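Local atomic coordinates of hypothetical sensory transduction histidine kinase (PDB entry 3LI9), a protein that is probably a membrane-bound histidine kinase that phosphorylates protein histidines with ATP, represented here by its extracellular sensor domain of the PDC fold. Residues 86-91 with 100-105. Numbering follows the deposited sequence.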
loop_
_atom_site.group_PDB
_atom_site.type_symbol
_atom_site.label_atom_id
_atom_site.label_comp_id
_atom_site.label_asym_id
_atom_site.label_seq_id
_atom_site.Cartn_x
_atom_site.Cartn_y
_atom_site.Cartn_z
ATOM N N GLY A 86 8.124 28.868 8.082
ATOM C CA GLY A 86 7.787 29.829 9.133
ATOM C C GLY A 86 6.721 30.829 8.697
ATOM O O GLY A 86 6.505 31.841 9.408
ATOM N N ARG A 87 6.023 30.567 7.574
ATOM C CA ARG A 87 5.146 31.609 6.973
ATOM C C ARG A 87 3.709 31.139 6.626
ATOM O O ARG A 87 3.130 31.614 5.674
ATOM C CB ARG A 87 5.803 32.209 5.736
ATOM C CG ARG A 87 7.108 33.059 6.076
ATOM C CD ARG A 87 7.457 34.038 4.933
ATOM N NE ARG A 87 7.360 33.430 3.601
ATOM C CZ ARG A 87 6.466 33.754 2.639
ATOM N NH1 ARG A 87 5.547 34.700 2.815
ATOM N NH2 ARG A 87 6.481 33.106 1.474
ATOM N N ASP A 88 3.169 30.269 7.434
ATOM C CA ASP A 88 1.833 29.718 7.191
ATOM C C ASP A 88 0.843 30.863 7.115
ATOM O O ASP A 88 -0.146 30.793 6.429
ATOM C CB ASP A 88 1.387 28.749 8.278
ATOM C CG ASP A 88 2.074 27.401 8.229
ATOM O OD1 ASP A 88 2.930 27.186 7.365
ATOM O OD2 ASP A 88 1.833 26.587 9.087
ATOM N N LYS A 89 1.063 31.922 7.894
ATOM C CA LYS A 89 0.068 32.997 7.841
ATOM C C LYS A 89 -0.107 33.680 6.504
ATOM O O LYS A 89 -1.096 34.388 6.322
ATOM C CB LYS A 89 0.418 34.070 8.914
ATOM C CG LYS A 89 1.728 34.721 8.636
ATOM C CD LYS A 89 2.173 35.605 9.805
ATOM C CE LYS A 89 3.213 36.532 9.254
ATOM N NZ LYS A 89 3.725 37.379 10.355
ATOM N N ASN A 90 0.866 33.541 5.596
ATOM C CA ASN A 90 0.869 34.237 4.349
ATOM C C ASN A 90 0.169 33.337 3.317
ATOM O O ASN A 90 0.059 33.746 2.179
ATOM C CB ASN A 90 2.302 34.471 3.890
ATOM C CG ASN A 90 3.003 35.554 4.731
ATOM O OD1 ASN A 90 2.357 36.401 5.294
ATOM N ND2 ASN A 90 4.290 35.470 4.846
ATOM N N TYR A 91 -0.183 32.119 3.694
ATOM C CA TYR A 91 -0.782 31.140 2.708
ATOM C C TYR A 91 -2.148 30.647 3.101
ATOM O O TYR A 91 -2.616 29.614 2.632
ATOM C CB TYR A 91 0.202 29.937 2.447
ATOM C CG TYR A 91 1.453 30.452 1.751
ATOM C CD1 TYR A 91 1.475 30.647 0.382
ATOM C CD2 TYR A 91 2.607 30.776 2.490
ATOM C CE1 TYR A 91 2.621 31.170 -0.252
ATOM C CE2 TYR A 91 3.727 31.281 1.867
ATOM C CZ TYR A 91 3.720 31.485 0.500
ATOM O OH TYR A 91 4.858 31.998 -0.109
ATOM N N THR A 100 -5.578 26.788 7.538
ATOM C CA THR A 100 -4.416 26.848 8.456
ATOM C C THR A 100 -3.212 27.548 7.795
ATOM O O THR A 100 -2.336 28.053 8.472
ATOM C CB THR A 100 -3.954 25.444 8.934
ATOM O OG1 THR A 100 -3.366 24.759 7.813
ATOM C CG2 THR A 100 -5.062 24.604 9.496
ATOM N N GLY A 101 -3.089 27.491 6.458
ATOM C CA GLY A 101 -1.881 28.028 5.823
ATOM C C GLY A 101 -0.713 26.998 5.882
ATOM O O GLY A 101 0.347 27.276 5.321
ATOM N N ARG A 102 -0.929 25.857 6.526
ATOM C CA ARG A 102 0.123 24.797 6.634
ATOM C C ARG A 102 0.469 24.331 5.218
ATOM O O ARG A 102 -0.436 24.349 4.344
ATOM C CB ARG A 102 -0.310 23.587 7.455
ATOM C CG ARG A 102 -0.417 23.944 8.973
ATOM C CD ARG A 102 -0.995 22.873 9.860
ATOM N NE ARG A 102 -0.230 21.614 9.837
ATOM C CZ ARG A 102 -0.534 20.583 10.569
ATOM N NH1 ARG A 102 -1.563 20.734 11.424
ATOM N NH2 ARG A 102 0.134 19.415 10.466
ATOM N N PHE A 103 1.722 23.974 4.970
ATOM C CA PHE A 103 2.065 23.434 3.612
ATOM C C PHE A 103 1.659 21.982 3.542
ATOM O O PHE A 103 2.342 21.116 4.064
ATOM C CB PHE A 103 3.575 23.587 3.341
ATOM C CG PHE A 103 3.954 23.483 1.890
ATOM C CD1 PHE A 103 3.156 24.047 0.881
ATOM C CD2 PHE A 103 5.127 22.786 1.528
ATOM C CE1 PHE A 103 3.522 23.981 -0.423
ATOM C CE2 PHE A 103 5.480 22.694 0.155
ATOM C CZ PHE A 103 4.670 23.294 -0.814
ATOM N N VAL A 104 0.502 21.727 2.881
ATOM C CA VAL A 104 -0.099 20.388 2.821
ATOM C C VAL A 104 -0.557 20.044 1.381
ATOM O O VAL A 104 -1.683 19.569 1.173
ATOM C CB VAL A 104 -1.269 20.236 3.846
ATOM C CG1 VAL A 104 -0.689 20.111 5.332
ATOM C CG2 VAL A 104 -2.289 21.378 3.698
ATOM N N PRO A 105 0.306 20.291 0.391
ATOM C CA PRO A 105 -0.168 20.111 -1.011
ATOM C C PRO A 105 -0.347 18.618 -1.390
ATOM O O PRO A 105 0.579 17.812 -1.202
ATOM C CB PRO A 105 0.912 20.805 -1.842
ATOM C CG PRO A 105 2.236 20.564 -0.986
ATOM C CD PRO A 105 1.721 20.714 0.467
HETATM O O HOH W 1 3.434 24.251 7.380
HETATM O O HOH W 2 -0.413 26.980 10.602
#
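Asp88 and Gly101 meet backbone to backbone, their CA atoms 4.3 Å apart. Two CA-H...O contacts run in opposite senses between them. Gly101 CA lies 3.3 Å from Asp88 O, and Asp88 CA lies 3.4 Å from Gly101 O. This close approach leaves no room for a CB at Gly101, where one would run into Asp88 O. The positive phi of Gly101 also suits glycine.

Water carries the polar link. Asp88 has CG beside its backbone N and anti to its carbonyl carbon (chi1 -74°), which lays the carboxylate against the backbone of Gly101 and Arg102. Water 1 lies 3.0 Å from Asp88 OD1, to which it probably donates, and accepts from Phe103 N. Water 2 donates to Asp88 OD2 at 2.7 Å and also to Thr100 O. Both carboxylate oxygens thus take part in water links to 100-105. An ST turn, with Arg102 N bonded to Thr100 OG1, shapes the start of 100-105; OG1 is also hydrogen-bonded to Asp98 OD1.

Charge adds a further tie. Asp88 OD1 forms a salt bridge with Arg55, and Asp82 N donates to OD2. Asp88 OD1 and Gly101 O, two acceptors, lie 3.3 Å apart. Arg55 also donates to Gly101 O, so one guanidinium serves both segments and probably offsets their repulsion. An asparagine in place of Asp88 would probably cost Arg55 a charged mate and upset one of the two water bridges.

Van der Waals contact adds little: Arg102 CG lies 3.5 Å from Asp88 OD2. The Arg102 guanidinium instead reaches Asp123 and Tyr79 O.

Both segments belong to the long connection between strands 74-79 and 105-108, at one end of the elongated Cache domain. The short 3-10 segment around 88-90 packs on the chain leading into strand 105-108. Phe103 rests on helix 55-67 and Leu77 of strand 74-79.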